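Local coordinates for protein sulfotransferase (Mycobacterium tuberculosis, PDB 2ZQ5) that belongs to the sulfotransferase family and probably transfers a sulfo group from the donor PAPS to an acceptor substrate, at residues L73-A78 with E126-R131. Residues are numbered along the deposited sequence; the frame is centred on the assembly and turned at random.
Sequences LLSQSA and EYPQPR
Ser75 and Pro128 form the closest CA pair, 5.4 Å apart, where the extended chain that follows helix 122-126 passes one side of helix 55-81. Leu74 and Pro128 bury the most surface. The two methyls of Leu74 lie over one face of the Tyr127 ring. CD1 sits almost above the ring centre, 4.0 Å from the centroid and 12° off the normal, a CH-pi contact. CD2 reaches toward the phenol end, 3.8 Å from Tyr127 CZ. Tyr127 CB points away from the helix, but CG roughly anti to the backbone N (chi1 -155°) carries the ring back to Leu74. The Pro128 ring packs beside Leu74 CB through CD, and Pro128 CB lies 3.2 Å from Ser75 OG. That hydroxyl is hydrogen-bonded to Asn215 and Gln180. Ala78 CB rests against Pro128 O. A water donates to Leu74 O (2.8 Å) and Pro128 O (3.0 Å), bridging helix and loop. Gln129 NE2 donates to Tyr127 O at 3.0 Å, tying that side chain to the backbone two residues earlier. Helix 206-219 adjoins Ser75, Ala78 and Pro128. This is mainly apolar helix-to-loop packing, joining helix 55-81 to the loop before helix 141-156 in the sulfotransferase fold, built around a parallel beta-sheet.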
loop_
_atom_site.group_PDB
_atom_site.type_symbol
_atom_site.label_atom_id
_atom_site.label_comp_id
_atom_site.label_asym_id
_atom_site.label_seq_id
_atom_site.Cartn_x
_atom_site.Cartn_y
_atom_site.Cartn_z
ATOM N N LEU A 73 -6.557 8.370 -14.110
ATOM C CA LEU A 73 -6.948 8.520 -15.511
ATOM C C LEU A 73 -6.791 7.213 -16.283
ATOM O O LEU A 73 -7.648 6.863 -17.093
ATOM C CB LEU A 73 -6.105 9.603 -16.190
ATOM C CG LEU A 73 -6.389 11.061 -15.821
ATOM C CD1 LEU A 73 -5.261 11.945 -16.337
ATOM C CD2 LEU A 73 -7.731 11.493 -16.402
ATOM N N LEU A 74 -5.695 6.500 -16.038
ATOM C CA LEU A 74 -5.443 5.237 -16.726
ATOM C C LEU A 74 -6.499 4.191 -16.382
ATOM O O LEU A 74 -6.955 3.459 -17.259
ATOM C CB LEU A 74 -4.048 4.699 -16.385
ATOM C CG LEU A 74 -2.865 5.521 -16.916
ATOM C CD1 LEU A 74 -1.561 4.973 -16.352
ATOM C CD2 LEU A 74 -2.845 5.483 -18.439
ATOM N N SER A 75 -6.890 4.118 -15.114
ATOM C CA SER A 75 -7.913 3.156 -14.707
ATOM C C SER A 75 -9.262 3.499 -15.332
ATOM O O SER A 75 -9.967 2.616 -15.822
ATOM C CB SER A 75 -8.052 3.119 -13.180
ATOM O OG SER A 75 -7.029 2.335 -12.589
ATOM N N GLN A 76 -9.623 4.779 -15.314
ATOM C CA GLN A 76 -10.895 5.217 -15.885
ATOM C C GLN A 76 -10.970 4.825 -17.359
ATOM O O GLN A 76 -11.993 4.318 -17.831
ATOM C CB GLN A 76 -11.047 6.733 -15.737
ATOM C CG GLN A 76 -12.400 7.269 -16.186
ATOM C CD GLN A 76 -13.555 6.576 -15.492
ATOM O OE1 GLN A 76 -13.585 6.471 -14.266
ATOM N NE2 GLN A 76 -14.516 6.095 -16.276
ATOM N N SER A 77 -9.881 5.056 -18.083
ATOM C CA SER A 77 -9.825 4.713 -19.498
ATOM C C SER A 77 -9.864 3.201 -19.692
ATOM O O SER A 77 -10.524 2.699 -20.604
ATOM C CB SER A 77 -8.554 5.283 -20.131
ATOM O OG SER A 77 -8.513 5.003 -21.522
ATOM N N ALA A 78 -9.159 2.470 -18.834
ATOM C CA ALA A 78 -9.130 1.018 -18.930
ATOM C C ALA A 78 -10.525 0.422 -18.747
ATOM O O ALA A 78 -10.890 -0.532 -19.436
ATOM C CB ALA A 78 -8.171 0.439 -17.894
ATOM N N GLU A 126 1.115 0.416 -11.588
ATOM C CA GLU A 126 1.575 1.682 -12.148
ATOM C C GLU A 126 0.781 2.007 -13.408
ATOM O O GLU A 126 0.555 3.175 -13.727
ATOM C CB GLU A 126 3.064 1.607 -12.502
ATOM C CG GLU A 126 4.019 1.527 -11.318
ATOM C CD GLU A 126 4.269 2.873 -10.659
ATOM O OE1 GLU A 126 3.934 3.909 -11.270
ATOM O OE2 GLU A 126 4.817 2.895 -9.535
ATOM N N TYR A 127 0.354 0.966 -14.117
ATOM C CA TYR A 127 -0.398 1.138 -15.355
ATOM C C TYR A 127 -1.554 0.133 -15.417
ATOM O O TYR A 127 -1.469 -0.894 -16.093
ATOM C CB TYR A 127 0.548 0.935 -16.540
ATOM C CG TYR A 127 0.124 1.629 -17.809
ATOM C CD1 TYR A 127 0.938 2.596 -18.398
ATOM C CD2 TYR A 127 -1.076 1.305 -18.437
ATOM C CE1 TYR A 127 0.570 3.219 -19.586
ATOM C CE2 TYR A 127 -1.455 1.924 -19.626
ATOM C CZ TYR A 127 -0.626 2.878 -20.194
ATOM O OH TYR A 127 -0.992 3.481 -21.376
ATOM N N PRO A 128 -2.656 0.424 -14.707
ATOM C CA PRO A 128 -3.836 -0.446 -14.669
ATOM C C PRO A 128 -4.312 -0.907 -16.043
ATOM O O PRO A 128 -4.529 -0.095 -16.948
ATOM C CB PRO A 128 -4.868 0.413 -13.948
ATOM C CG PRO A 128 -4.017 1.202 -12.997
ATOM C CD PRO A 128 -2.870 1.627 -13.883
ATOM N N GLN A 129 -4.479 -2.217 -16.177
ATOM C CA GLN A 129 -4.913 -2.842 -17.422
ATOM C C GLN A 129 -5.034 -4.337 -17.165
ATOM O O GLN A 129 -4.528 -4.844 -16.166
ATOM C CB GLN A 129 -3.864 -2.618 -18.509
ATOM C CG GLN A 129 -2.512 -3.226 -18.151
ATOM C CD GLN A 129 -1.416 -2.873 -19.132
ATOM O OE1 GLN A 129 -1.383 -3.372 -20.256
ATOM N NE2 GLN A 129 -0.508 -2.003 -18.707
ATOM N N PRO A 130 -5.719 -5.067 -18.058
ATOM C CA PRO A 130 -5.842 -6.510 -17.846
ATOM C C PRO A 130 -4.452 -7.148 -17.920
ATOM O O PRO A 130 -3.665 -6.838 -18.815
ATOM C CB PRO A 130 -6.743 -6.951 -18.997
ATOM C CG PRO A 130 -7.598 -5.738 -19.234
ATOM C CD PRO A 130 -6.592 -4.621 -19.160
ATOM N N ARG A 131 -4.150 -8.028 -16.975
ATOM C CA ARG A 131 -2.851 -8.693 -16.945
ATOM C C ARG A 131 -2.656 -9.614 -18.145
ATOM O O ARG A 131 -3.391 -10.585 -18.318
ATOM C CB ARG A 131 -2.716 -9.506 -15.657
ATOM C CG ARG A 131 -1.356 -10.155 -15.471
ATOM C CD ARG A 131 -1.322 -11.078 -14.264
ATOM N NE ARG A 131 -1.608 -10.403 -12.998
ATOM C CZ ARG A 131 -2.760 -10.494 -12.341
ATOM N NH1 ARG A 131 -3.755 -11.228 -12.826
ATOM N NH2 ARG A 131 -2.912 -9.868 -11.181
HETATM O O HOH W 1 -5.132 2.100 -18.922
#